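Local coordinates for protein 3-polyprenyl-4-hydroxybenzoate decarboxylase and related decarboxylases (Pelotomaculum thermopropionicum, PDB 6H6X) that binds prenylated FMN with manganese and potassium as a UbiD-family enzyme and probably decarboxylates aromatic acids such as 4-hydroxybenzoate or furandicarboxylic acid, at residues B[5-9]-B[57-61]; B[99-103]-B[235-241]; B[136-142]-B[170-176]; B[311-316]-B[348-353]; B[320-324]-B[371-375]. The protein carries 8 engineered substitutions. All blocks are in the same frame, centred on the assembly; numbering follows the deposited sequence.

From the N terminus, contact 1 comes first. It brings helix 5-14 back against the end of strand 56-58 and closes a loop of 47 residues. Contact 2 then opens at 99-103 and closes only at 235-241, across the Rift-related domain that carries the prenylated FMN. Contact 3, 136-142 with 170-176, falls wholly within that span and sets helix 169-179 on the same sheet. Contacts 1 and 2 meet through the salt bridge of Arg6 with Glu239, and contacts 2 and 3 through Pro235 and Ile137. Contacts 4 and 5 belong to the C-terminal domain. Their segments alternate along the chain, so their loops cross, tying helix 345-356 to helix 294-315 and the 371-375 turn to strand 319-324.

Contact 1: residues B[5-9]-B[57-61]; sequences LREWL and VTGLA
Leu60 has the largest share of this contact, set among Leu5, Trp8 and Leu9 of helix 5-14. CD1 of Leu60 lies 3.4 Å from CD1 of Leu5, tighter than a usual van der Waals contact, and the two side chains cross at about a right angle. CD2 of Leu60 meets CD2 of Leu9 at 3.7 Å. Trp8 has CG anti to the backbone N (chi1 -179°), which carries the indole out to the loop after strand 56-58. There NE1 of Trp8 donates to the carbonyl O of Leu60 at 2.8 Å. The oxygen lies at the ring edge, nearly in the indole plane, while the donor stands above the carbonyl plane. CB of Leu60 packs against the pyrrole side of the same ring. Val57 adds CG2, 3.9 Å from CD2 of Leu9. A phenylalanine in place of Trp8 would probably leave the Leu60 carbonyl without its donor and the loop less firmly held. Further out, the rings of Phe11 and His193 meet Trp8, and the Glu295 carboxylate accepts a hydrogen bond from the backbone N of Leu60. The contact thus joins the first helix to the four-stranded mixed sheet that includes strand 56-58 by leucine and valine packing, with one indole bond satisfying a carbonyl among buried residues.

Contact 2: residues B[99-103]-B[235-241]; sequences GAPVK and PAGAEIV
A type I beta turn, Pro235 to Ala238, leads into strand 240-246 and receives the short 3-10 segment 101-103. Val102 is the main residue on the other side. Its backbone N donates to the carbonyl O of Ala236 at 3.0 Å, with an N-H...O angle of 154°. The same oxygen is approached by CD of Pro101 at 3.5 Å. The Val102 side chain points into the turn. CG1 lies between the backbone N and the carbonyl carbon (chi1 80°), which puts it 3.3 Å from O of Ala236. CG2, on the far side from the backbone N, reaches the strand instead and meets CG2 of Val241 at 3.7 Å. This joins the loop before strand 105-107 to the antiparallel sheet of the Rift-related domain, where Glu239 and Ile240 form a classic beta bulge opposite Ile190. CB of Ala238 also touches CG2 of Val102, at 4.1 Å. CB of Ala100 sits at the same distance from CB of Ala236. Beyond the two segments, Val225 packs on Val102. The Glu239 carboxylate accepts from the backbone N of Val285 and forms a salt bridge with Arg6, while Thr279 OG1 bonds to the carbonyl O of Val102.

Contact 3: residues B[136-142]-B[170-176]; sequences LIARDPD and LWHFFGK
Asp140 lies across one face of the Phe173 ring. CB of Asp140 makes a CH-pi contact, 3.8 Å from the ring centroid and 22° off the normal. The backbone N of Asp140 stands over the same ring, 3.3 Å from CE2 and toward the rim, while the carbonyl O of Ala138 lies at the ring edge. The carboxylate plane is turned 60° from the ring. A chi1 of -171° extends Asp140 away from its own backbone N and presents its oxygens to Lys176. OD2 accepts from NZ of Lys176 at 3.0 Å in a salt bridge, through its syn lone pair, and OD1 takes a weak second bond. OD1 also uses its anti lone pair for the backbone N of Asp142, at 3.0 Å, which makes an Asx turn and helps fix the carboxylate's rotation. Pro141 packs CG on CB of Lys176 at 3.8 Å. Deeper in, CD1 of Leu136 meets CD2 of Leu170 at 3.8 Å, one leucine lying crosswise to the other. Leu170 also touches the prenylated FMN, and Phe173 packs on Asn147, a manganese ligand. The arrangement is that of a helix laid on the Rift-related sheet, backing the cofactor site.

Contact 4: residues B[311-316]-B[348-353]; sequences TVRQNV and RAIDAA. Engineered in segment 311-316: Asn315 (natural residue Ala). Engineered in segment 348-353: Arg348 (natural residue Asn), Asp351 (natural residue Phe).
Val312 and Ala352 form the centre of a roughly antiparallel helix pair, in which helix 294-315 packs on helix 345-356 in the C-terminal domain. The axes of the short segments approach to 8.6 Å, with 142° between their directions. The small CB of Ala352 allows this closeness and lies 3.9 Å from CA of Val312. CG2 of Val312 flanks the same methyl at 4.1 Å, and CG1 reaches toward CB of Ala349. Val316 lays CG2 over the start of the other segment, 3.5 Å from the backbone N of Ala349. That methyl also touches CB of Arg348, the two side chains crossing at a slant. Engineered Asn315 brings ND2 to 3.9 Å from CB of Ala352. ND2 also makes a weak bond back to the carbonyl O of Thr311. CG2 of Thr311 faces the carbonyl O of Ala352, while OG1 of Thr311 is hydrogen-bonded to the carbonyl O of Val307. The inner sides of both helices rest on the sheet: Val319 touches Val312, Ile338 touches Val316, and Ile336 touches Ala353. At the outer rim, the engineered Arg348 folds its chain at chi3 (63°), which turns the guanidinium back toward the Asn315 backbone. NE gives a weak bond to the carbonyl O of Asn315, and NH2 of Arg348 reaches that O at 2.8 Å, in the carbonyl plane and on a lone pair.

Contact 5: residues B[320-324]-B[371-375]; sequences KNVHL and NIFDP
Phe373 turns its ring edge onto one face of the His323 imidazole. The pair is edge-to-face, with centroids 4.6 Å apart and planes at 53°. CD1 of Phe373 stands over the centre of the imidazole and comes within 3.5 Å of CG of His323. The far edge of the Phe373 ring meets ND2 of Asn321, 3.6 Å from CE2 and in the ring plane, with the amide turned 75° from the ring. One face of the Phe373 ring is lined by CG1 of Ile372. A trans chi1 of -179° swings the His323 ring off strand 319-324 toward the turn. There ND1 of His323 donates to the carbonyl O of Ile372 at 3.3 Å, from above the carbonyl plane. Beside the strand backbone, CD1 of Ile372 packs 3.5 Å from CB of His323 and 4.0 Å from CB of Asn321. A leucine in place of His323 would probably leave the Ile372 carbonyl without its donor and take away the flat face that the Phe373 edge meets. The turn itself is type I, Asn371 to Asp374. OD1 of Asn371 accepts from the backbone N of Phe373 in an Asx turn, and Asp374 is the N-cap of helix 375-385. Glu305 of helix 294-315 also touches His323. One imidazole thus serves as donor and as aromatic surface, joining the turn before helix 375-385 to an outer strand of the C-terminal sheet.

Contact 1: residues B[5-9]-B[57-61]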
# COMPACT_ATOMS: atom_id res chain seq x y z
N LEU B 5 -23.15 -23.40 -1.18
CA LEU B 5 -21.78 -23.29 -1.60
C LEU B 5 -21.62 -23.60 -3.10
O LEU B 5 -20.95 -22.86 -3.83
CB LEU B 5 -20.85 -24.14 -0.75
CG LEU B 5 -19.39 -24.14 -1.23
CD1 LEU B 5 -18.83 -22.73 -1.20
CD2 LEU B 5 -18.51 -25.07 -0.43
N ARG B 6 -22.24 -24.69 -3.57
CA ARG B 6 -22.12 -25.07 -5.01
C ARG B 6 -22.57 -24.03 -5.98
O ARG B 6 -21.90 -23.80 -6.99
CB ARG B 6 -22.81 -26.40 -5.32
CG ARG B 6 -21.89 -27.57 -5.04
CD ARG B 6 -22.68 -28.80 -4.81
NE ARG B 6 -21.95 -29.73 -3.94
CZ ARG B 6 -21.51 -30.93 -4.28
NH1 ARG B 6 -20.91 -31.66 -3.34
NH2 ARG B 6 -21.69 -31.41 -5.51
N GLU B 7 -23.67 -23.36 -5.70
CA GLU B 7 -24.06 -22.24 -6.55
C GLU B 7 -23.04 -21.08 -6.47
O GLU B 7 -22.66 -20.53 -7.51
CB GLU B 7 -25.50 -21.81 -6.27
CG GLU B 7 -26.44 -22.82 -6.97
CD GLU B 7 -27.82 -22.95 -6.35
OE1 GLU B 7 -28.45 -21.88 -6.12
OE2 GLU B 7 -28.28 -24.11 -6.13
N TRP B 8 -22.53 -20.80 -5.27
CA TRP B 8 -21.53 -19.77 -5.14
C TRP B 8 -20.31 -20.14 -5.95
O TRP B 8 -19.78 -19.29 -6.63
CB TRP B 8 -21.12 -19.50 -3.67
CG TRP B 8 -20.11 -18.42 -3.60
CD1 TRP B 8 -18.77 -18.56 -3.42
CD2 TRP B 8 -20.35 -17.04 -3.79
NE1 TRP B 8 -18.17 -17.35 -3.45
CE2 TRP B 8 -19.11 -16.40 -3.69
CE3 TRP B 8 -21.50 -16.28 -4.04
CZ2 TRP B 8 -18.96 -15.02 -3.83
CZ3 TRP B 8 -21.38 -14.91 -4.17
CH2 TRP B 8 -20.11 -14.29 -4.08
N LEU B 9 -19.86 -21.39 -5.89
CA LEU B 9 -18.72 -21.79 -6.75
C LEU B 9 -19.00 -21.65 -8.25
O LEU B 9 -18.08 -21.33 -9.01
CB LEU B 9 -18.23 -23.20 -6.44
CG LEU B 9 -17.76 -23.44 -5.03
CD1 LEU B 9 -17.33 -24.88 -4.88
CD2 LEU B 9 -16.61 -22.51 -4.65
N VAL B 57 -11.85 -26.49 -0.85
CA VAL B 57 -11.95 -25.18 -1.48
C VAL B 57 -11.49 -24.13 -0.44
O VAL B 57 -11.69 -24.28 0.78
CB VAL B 57 -13.34 -24.95 -2.08
CG1 VAL B 57 -14.41 -24.76 -1.01
CG2 VAL B 57 -13.37 -23.78 -3.00
N THR B 58 -10.81 -23.10 -0.91
CA THR B 58 -10.41 -21.99 -0.04
C THR B 58 -10.56 -20.67 -0.79
O THR B 58 -10.55 -20.65 -2.01
CB THR B 58 -9.01 -22.18 0.55
OG1 THR B 58 -8.78 -21.19 1.59
CG2 THR B 58 -7.95 -22.10 -0.51
N GLY B 59 -10.81 -19.59 -0.04
CA GLY B 59 -10.84 -18.24 -0.60
C GLY B 59 -12.12 -17.97 -1.39
O GLY B 59 -12.04 -17.47 -2.50
N LEU B 60 -13.27 -18.27 -0.81
CA LEU B 60 -14.60 -18.07 -1.46
C LEU B 60 -14.91 -16.66 -1.80
O LEU B 60 -15.59 -16.38 -2.81
CB LEU B 60 -15.75 -18.60 -0.59
CG LEU B 60 -15.68 -20.10 -0.26
CD1 LEU B 60 -16.88 -20.49 0.55
CD2 LEU B 60 -15.58 -20.92 -1.53
N ALA B 61 -14.42 -15.75 -0.98
CA ALA B 61 -14.54 -14.32 -1.25
C ALA B 61 -13.38 -13.62 -0.55
O ALA B 61 -13.18 -13.82 0.64
CB ALA B 61 -15.87 -13.81 -0.70

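Contact 2: residues B[99-103]-B[235-241]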
# COMPACT_ATOMS: atom_id res chain seq x y z
N GLY B 99 -34.52 -35.90 0.84
CA GLY B 99 -34.10 -35.02 -0.23
C GLY B 99 -33.19 -33.85 0.20
O GLY B 99 -32.70 -33.17 -0.66
N ALA B 100 -32.98 -33.60 1.50
CA ALA B 100 -32.07 -32.50 1.93
C ALA B 100 -30.64 -32.94 1.57
O ALA B 100 -30.22 -34.01 1.96
CB ALA B 100 -32.13 -32.23 3.42
N PRO B 101 -29.92 -32.10 0.83
CA PRO B 101 -28.63 -32.66 0.38
C PRO B 101 -27.67 -33.10 1.51
O PRO B 101 -26.99 -34.12 1.37
CB PRO B 101 -28.07 -31.57 -0.47
CG PRO B 101 -29.27 -30.78 -0.95
CD PRO B 101 -30.26 -30.84 0.16
N VAL B 102 -27.66 -32.39 2.63
CA VAL B 102 -26.73 -32.73 3.70
C VAL B 102 -27.04 -34.05 4.43
O VAL B 102 -26.23 -34.51 5.28
CB VAL B 102 -26.60 -31.54 4.70
CG1 VAL B 102 -27.77 -31.51 5.68
CG2 VAL B 102 -25.28 -31.61 5.49
N LYS B 103 -28.21 -34.63 4.14
CA LYS B 103 -28.63 -35.92 4.71
C LYS B 103 -28.35 -37.15 3.84
O LYS B 103 -28.60 -38.26 4.27
CB LYS B 103 -30.12 -35.88 5.05
CG LYS B 103 -30.50 -34.87 6.12
CD LYS B 103 -29.90 -35.19 7.49
CE LYS B 103 -30.66 -34.42 8.56
NZ LYS B 103 -30.16 -34.64 9.94
N PRO B 235 -28.15 -25.90 8.24
CA PRO B 235 -28.56 -25.60 6.85
C PRO B 235 -28.65 -26.87 5.99
O PRO B 235 -27.75 -27.68 5.98
CB PRO B 235 -27.47 -24.67 6.35
CG PRO B 235 -26.92 -24.05 7.57
CD PRO B 235 -26.94 -25.14 8.62
N ALA B 236 -29.81 -27.05 5.37
CA ALA B 236 -30.13 -28.27 4.58
C ALA B 236 -29.15 -28.48 3.46
O ALA B 236 -28.79 -29.63 3.13
CB ALA B 236 -31.56 -28.16 3.99
N GLY B 237 -28.74 -27.38 2.84
CA GLY B 237 -27.81 -27.40 1.73
C GLY B 237 -26.31 -27.42 2.08
O GLY B 237 -25.52 -27.33 1.19
N ALA B 238 -25.93 -27.54 3.35
CA ALA B 238 -24.51 -27.55 3.73
C ALA B 238 -23.80 -28.75 3.08
O ALA B 238 -24.44 -29.66 2.66
CB ALA B 238 -24.34 -27.59 5.24
N GLU B 239 -22.47 -28.74 3.03
CA GLU B 239 -21.70 -29.85 2.48
C GLU B 239 -21.51 -30.89 3.52
O GLU B 239 -21.65 -32.06 3.24
CB GLU B 239 -20.32 -29.36 1.95
CG GLU B 239 -20.40 -28.44 0.75
CD GLU B 239 -20.81 -29.17 -0.56
OE1 GLU B 239 -20.42 -30.33 -0.74
OE2 GLU B 239 -21.50 -28.60 -1.44
N ILE B 240 -21.20 -30.46 4.74
CA ILE B 240 -20.89 -31.36 5.83
C ILE B 240 -21.45 -30.81 7.14
O ILE B 240 -21.36 -29.60 7.37
CB ILE B 240 -19.34 -31.49 5.99
CG1 ILE B 240 -18.69 -32.18 4.77
CG2 ILE B 240 -18.98 -32.30 7.21
CD1 ILE B 240 -17.38 -31.59 4.33
N VAL B 241 -21.98 -31.69 8.00
CA VAL B 241 -22.42 -31.35 9.35
C VAL B 241 -21.83 -32.32 10.32
O VAL B 241 -21.87 -33.52 10.10
CB VAL B 241 -23.96 -31.37 9.50
CG1 VAL B 241 -24.40 -31.42 10.96
CG2 VAL B 241 -24.57 -30.18 8.78

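Contact 3: residues B[136-142]-B[170-176]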
# COMPACT_ATOMS: atom_id res chain seq x y z
N LEU B 136 -20.88 -22.87 14.07
CA LEU B 136 -21.25 -23.63 15.25
C LEU B 136 -22.63 -23.12 15.70
O LEU B 136 -22.74 -21.97 16.10
CB LEU B 136 -20.24 -23.43 16.36
CG LEU B 136 -20.37 -24.38 17.56
CD1 LEU B 136 -19.02 -24.53 18.24
CD2 LEU B 136 -21.43 -23.94 18.54
N ILE B 137 -23.65 -23.96 15.60
CA ILE B 137 -25.01 -23.62 15.96
C ILE B 137 -25.31 -24.26 17.32
O ILE B 137 -25.08 -25.44 17.52
CB ILE B 137 -25.98 -24.13 14.88
CG1 ILE B 137 -25.64 -23.50 13.56
CG2 ILE B 137 -27.43 -23.81 15.22
CD1 ILE B 137 -25.99 -24.37 12.38
N ALA B 138 -25.79 -23.47 18.25
CA ALA B 138 -26.21 -23.97 19.57
C ALA B 138 -27.41 -23.20 20.14
O ALA B 138 -27.76 -22.09 19.67
CB ALA B 138 -25.04 -23.90 20.52
N ARG B 139 -28.07 -23.80 21.13
CA ARG B 139 -29.18 -23.14 21.83
C ARG B 139 -28.87 -22.92 23.31
O ARG B 139 -28.20 -23.73 23.94
CB ARG B 139 -30.48 -23.92 21.67
CG ARG B 139 -31.12 -23.74 20.30
CD ARG B 139 -32.50 -24.39 20.19
NE ARG B 139 -33.08 -24.16 18.85
CZ ARG B 139 -33.79 -23.09 18.48
NH1 ARG B 139 -34.08 -22.12 19.33
NH2 ARG B 139 -34.24 -22.97 17.24
N ASP B 140 -29.40 -21.82 23.85
CA ASP B 140 -29.27 -21.51 25.28
C ASP B 140 -30.08 -22.58 26.03
O ASP B 140 -31.27 -22.79 25.77
CB ASP B 140 -29.81 -20.09 25.54
CG ASP B 140 -29.51 -19.57 26.95
OD1 ASP B 140 -29.89 -20.25 27.91
OD2 ASP B 140 -28.95 -18.45 27.10
N PRO B 141 -29.41 -23.32 26.92
CA PRO B 141 -30.11 -24.41 27.59
C PRO B 141 -31.26 -23.97 28.55
O PRO B 141 -32.11 -24.79 28.86
CB PRO B 141 -28.98 -25.15 28.32
CG PRO B 141 -27.95 -24.11 28.59
CD PRO B 141 -28.04 -23.13 27.44
N ASP B 142 -31.30 -22.69 28.97
CA ASP B 142 -32.42 -22.15 29.78
C ASP B 142 -33.44 -21.32 28.98
O ASP B 142 -34.62 -21.53 29.12
CB ASP B 142 -31.92 -21.28 30.96
CG ASP B 142 -31.00 -22.05 31.93
OD1 ASP B 142 -31.11 -23.30 32.02
OD2 ASP B 142 -30.17 -21.40 32.61
N LEU B 170 -21.61 -18.13 22.91
CA LEU B 170 -21.48 -19.55 23.11
C LEU B 170 -20.96 -19.86 24.53
O LEU B 170 -21.40 -20.80 25.16
CB LEU B 170 -20.54 -20.13 22.08
CG LEU B 170 -20.37 -21.64 22.19
CD1 LEU B 170 -21.72 -22.36 22.04
CD2 LEU B 170 -19.36 -22.13 21.17
N TRP B 171 -20.00 -19.08 24.99
CA TRP B 171 -19.49 -19.19 26.36
C TRP B 171 -20.60 -19.05 27.42
O TRP B 171 -20.68 -19.83 28.37
CB TRP B 171 -18.42 -18.14 26.59
CG TRP B 171 -17.78 -18.20 27.92
CD1 TRP B 171 -17.94 -17.32 28.95
CD2 TRP B 171 -16.87 -19.21 28.39
NE1 TRP B 171 -17.19 -17.71 30.03
CE2 TRP B 171 -16.51 -18.86 29.72
CE3 TRP B 171 -16.31 -20.36 27.81
CZ2 TRP B 171 -15.61 -19.63 30.49
CZ3 TRP B 171 -15.41 -21.14 28.59
CH2 TRP B 171 -15.07 -20.76 29.92
N HIS B 172 -21.46 -18.05 27.23
CA HIS B 172 -22.61 -17.86 28.09
C HIS B 172 -23.47 -19.12 28.10
O HIS B 172 -23.81 -19.61 29.18
CB HIS B 172 -23.42 -16.65 27.65
CG HIS B 172 -24.40 -16.19 28.69
ND1 HIS B 172 -25.77 -16.30 28.53
CD2 HIS B 172 -24.20 -15.64 29.91
CE1 HIS B 172 -26.37 -15.82 29.61
NE2 HIS B 172 -25.44 -15.44 30.47
N PHE B 173 -23.77 -19.68 26.93
CA PHE B 173 -24.56 -20.91 26.85
C PHE B 173 -23.86 -22.07 27.54
O PHE B 173 -24.52 -22.85 28.21
CB PHE B 173 -24.79 -21.37 25.42
CG PHE B 173 -25.70 -20.50 24.60
CD1 PHE B 173 -26.18 -19.28 25.06
CD2 PHE B 173 -26.03 -20.92 23.33
CE1 PHE B 173 -26.98 -18.48 24.26
CE2 PHE B 173 -26.85 -20.14 22.53
CZ PHE B 173 -27.32 -18.92 22.99
N PHE B 174 -22.57 -22.23 27.28
CA PHE B 174 -21.82 -23.37 27.78
C PHE B 174 -21.73 -23.26 29.31
O PHE B 174 -21.88 -24.26 30.00
CB PHE B 174 -20.44 -23.38 27.15
CG PHE B 174 -19.56 -24.49 27.63
CD1 PHE B 174 -19.99 -25.81 27.59
CD2 PHE B 174 -18.31 -24.21 28.15
CE1 PHE B 174 -19.18 -26.84 28.04
CE2 PHE B 174 -17.48 -25.25 28.60
CZ PHE B 174 -17.92 -26.57 28.53
N GLY B 175 -21.49 -22.04 29.81
CA GLY B 175 -21.51 -21.74 31.25
C GLY B 175 -22.73 -22.31 31.93
O GLY B 175 -22.60 -23.01 32.93
N LYS B 176 -23.90 -22.06 31.34
CA LYS B 176 -25.18 -22.53 31.87
C LYS B 176 -25.32 -24.04 31.82
O LYS B 176 -25.86 -24.63 32.75
CB LYS B 176 -26.38 -21.85 31.19
CG LYS B 176 -26.56 -20.39 31.61
CD LYS B 176 -27.19 -19.50 30.53
CE LYS B 176 -28.65 -19.12 30.78
NZ LYS B 176 -29.03 -17.88 30.02

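Contact 4: residues B[311-316]-B[348-353]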
# COMPACT_ATOMS: atom_id res chain seq x y z
N THR B 311 -22.43 3.41 14.31
CA THR B 311 -22.02 4.15 15.50
C THR B 311 -21.50 5.55 15.19
O THR B 311 -21.81 6.50 15.89
CB THR B 311 -20.90 3.45 16.26
OG1 THR B 311 -21.17 2.06 16.36
CG2 THR B 311 -20.77 4.07 17.69
N VAL B 312 -20.69 5.65 14.14
CA VAL B 312 -20.15 6.90 13.74
C VAL B 312 -21.26 7.80 13.18
O VAL B 312 -21.25 8.98 13.48
CB VAL B 312 -19.00 6.72 12.75
CG1 VAL B 312 -18.52 8.05 12.20
CG2 VAL B 312 -17.82 6.03 13.43
N ARG B 313 -22.17 7.26 12.37
CA ARG B 313 -23.28 8.04 11.78
C ARG B 313 -24.20 8.69 12.86
O ARG B 313 -24.61 9.83 12.69
CB ARG B 313 -24.10 7.22 10.80
CG ARG B 313 -24.86 8.07 9.77
CD ARG B 313 -25.95 7.31 9.02
NE ARG B 313 -25.46 6.24 8.14
CZ ARG B 313 -24.83 6.42 6.97
NH1 ARG B 313 -24.58 7.66 6.51
NH2 ARG B 313 -24.44 5.36 6.26
N GLN B 314 -24.44 7.99 13.97
CA GLN B 314 -25.19 8.50 15.13
C GLN B 314 -24.66 9.84 15.60
O GLN B 314 -25.45 10.75 15.86
CB GLN B 314 -25.15 7.55 16.35
CG GLN B 314 -26.50 6.96 16.76
CD GLN B 314 -26.92 5.78 15.89
OE1 GLN B 314 -26.95 4.63 16.35
NE2 GLN B 314 -27.24 6.05 14.61
N ASN B 315 -23.33 9.95 15.72
CA ASN B 315 -22.72 11.14 16.26
C ASN B 315 -22.25 12.09 15.18
O ASN B 315 -22.01 13.23 15.47
CB ASN B 315 -21.55 10.78 17.17
CG ASN B 315 -21.96 10.07 18.43
OD1 ASN B 315 -22.49 10.66 19.36
ND2 ASN B 315 -21.67 8.78 18.49
N VAL B 316 -22.09 11.62 13.94
CA VAL B 316 -21.47 12.41 12.89
C VAL B 316 -22.23 12.13 11.60
O VAL B 316 -21.79 11.32 10.75
CB VAL B 316 -19.96 12.12 12.73
CG1 VAL B 316 -19.34 13.01 11.66
CG2 VAL B 316 -19.23 12.30 14.06
N ARG B 348 -15.22 14.07 16.98
CA ARG B 348 -16.45 13.29 17.23
C ARG B 348 -16.42 11.94 16.48
O ARG B 348 -16.81 10.93 17.02
CB ARG B 348 -17.70 14.10 16.83
CG ARG B 348 -17.97 15.33 17.73
CD ARG B 348 -19.04 16.25 17.13
NE ARG B 348 -20.34 15.57 17.04
CZ ARG B 348 -21.16 15.30 18.07
NH1 ARG B 348 -20.85 15.67 19.33
NH2 ARG B 348 -22.30 14.66 17.86
N ALA B 349 -15.98 11.92 15.23
CA ALA B 349 -15.85 10.66 14.48
C ALA B 349 -14.82 9.73 15.22
O ALA B 349 -15.08 8.57 15.44
CB ALA B 349 -15.44 10.93 13.04
N ILE B 350 -13.72 10.32 15.69
CA ILE B 350 -12.71 9.57 16.42
C ILE B 350 -13.25 8.97 17.71
O ILE B 350 -13.03 7.77 17.97
CB ILE B 350 -11.45 10.41 16.70
CG1 ILE B 350 -10.67 10.60 15.40
CG2 ILE B 350 -10.55 9.75 17.78
CD1 ILE B 350 -9.67 11.75 15.44
N ASP B 351 -13.95 9.78 18.50
CA ASP B 351 -14.54 9.33 19.78
C ASP B 351 -15.56 8.21 19.55
O ASP B 351 -15.63 7.25 20.30
CB ASP B 351 -15.16 10.51 20.57
N ALA B 352 -16.35 8.32 18.49
CA ALA B 352 -17.32 7.31 18.11
C ALA B 352 -16.65 6.00 17.65
O ALA B 352 -17.13 4.94 17.97
CB ALA B 352 -18.22 7.85 17.03
N ALA B 353 -15.56 6.08 16.88
CA ALA B 353 -14.86 4.86 16.47
C ALA B 353 -14.35 4.08 17.70
O ALA B 353 -14.53 2.86 17.78
CB ALA B 353 -13.79 5.18 15.48

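Contact 5: residues B[320-324]-B[371-375]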
# COMPACT_ATOMS: atom_id res chain seq x y z
N LYS B 320 -19.36 9.77 5.33
CA LYS B 320 -19.63 9.12 4.05
C LYS B 320 -19.28 7.60 4.10
O LYS B 320 -20.04 6.78 3.57
CB LYS B 320 -18.83 9.79 2.95
N ASN B 321 -18.13 7.23 4.68
CA ASN B 321 -17.71 5.82 4.68
C ASN B 321 -16.73 5.48 5.80
O ASN B 321 -16.16 6.39 6.44
CB ASN B 321 -17.10 5.46 3.33
CG ASN B 321 -17.48 4.02 2.86
OD1 ASN B 321 -17.96 3.12 3.62
ND2 ASN B 321 -17.29 3.83 1.57
N VAL B 322 -16.56 4.19 6.05
CA VAL B 322 -15.60 3.67 7.03
C VAL B 322 -14.92 2.44 6.42
O VAL B 322 -15.49 1.78 5.55
CB VAL B 322 -16.29 3.33 8.34
CG1 VAL B 322 -17.09 4.53 8.86
CG2 VAL B 322 -17.23 2.13 8.20
N HIS B 323 -13.68 2.22 6.81
CA HIS B 323 -12.88 1.08 6.40
C HIS B 323 -11.97 0.64 7.59
O HIS B 323 -11.21 1.44 8.16
CB HIS B 323 -12.02 1.48 5.22
CG HIS B 323 -11.17 0.38 4.68
ND1 HIS B 323 -9.92 0.60 4.16
CD2 HIS B 323 -11.40 -0.95 4.54
CE1 HIS B 323 -9.41 -0.54 3.72
NE2 HIS B 323 -10.30 -1.49 3.93
N LEU B 324 -12.08 -0.62 7.95
CA LEU B 324 -11.09 -1.29 8.79
C LEU B 324 -10.04 -1.91 7.90
O LEU B 324 -10.32 -2.84 7.18
CB LEU B 324 -11.75 -2.33 9.68
CG LEU B 324 -12.72 -1.74 10.69
CD1 LEU B 324 -13.58 -2.80 11.35
CD2 LEU B 324 -11.96 -0.94 11.75
N ASN B 371 -10.03 8.47 -1.32
CA ASN B 371 -10.46 7.07 -1.36
C ASN B 371 -9.76 6.33 -0.18
O ASN B 371 -8.54 6.04 -0.20
CB ASN B 371 -10.09 6.47 -2.72
CG ASN B 371 -10.37 5.00 -2.83
OD1 ASN B 371 -11.03 4.39 -1.97
ND2 ASN B 371 -9.81 4.39 -3.86
N ILE B 372 -10.56 6.03 0.82
CA ILE B 372 -10.10 5.42 2.02
C ILE B 372 -9.70 3.97 1.89
O ILE B 372 -9.04 3.44 2.82
CB ILE B 372 -11.12 5.53 3.15
CG1 ILE B 372 -12.38 4.76 2.85
CG2 ILE B 372 -11.44 6.99 3.44
CD1 ILE B 372 -13.27 4.57 4.02
N PHE B 373 -10.08 3.34 0.78
CA PHE B 373 -9.68 1.96 0.48
C PHE B 373 -8.34 1.89 -0.21
O PHE B 373 -7.88 0.78 -0.48
CB PHE B 373 -10.74 1.23 -0.37
CG PHE B 373 -12.07 1.22 0.30
CD1 PHE B 373 -12.28 0.38 1.36
CD2 PHE B 373 -13.06 2.12 -0.06
CE1 PHE B 373 -13.48 0.40 2.04
CE2 PHE B 373 -14.25 2.16 0.63
CZ PHE B 373 -14.47 1.28 1.67
N ASP B 374 -7.74 3.04 -0.49
CA ASP B 374 -6.42 3.14 -1.11
C ASP B 374 -5.44 3.66 -0.06
O ASP B 374 -5.43 4.89 0.23
CB ASP B 374 -6.49 4.11 -2.29
CG ASP B 374 -5.19 4.23 -3.03
OD1 ASP B 374 -4.12 3.83 -2.48
OD2 ASP B 374 -5.26 4.74 -4.18
N PRO B 375 -4.58 2.75 0.49
CA PRO B 375 -3.67 3.19 1.60
C PRO B 375 -2.73 4.32 1.18
O PRO B 375 -2.39 5.13 2.00
CB PRO B 375 -2.89 1.90 2.01
CG PRO B 375 -3.37 0.81 1.10
CD PRO B 375 -4.41 1.33 0.13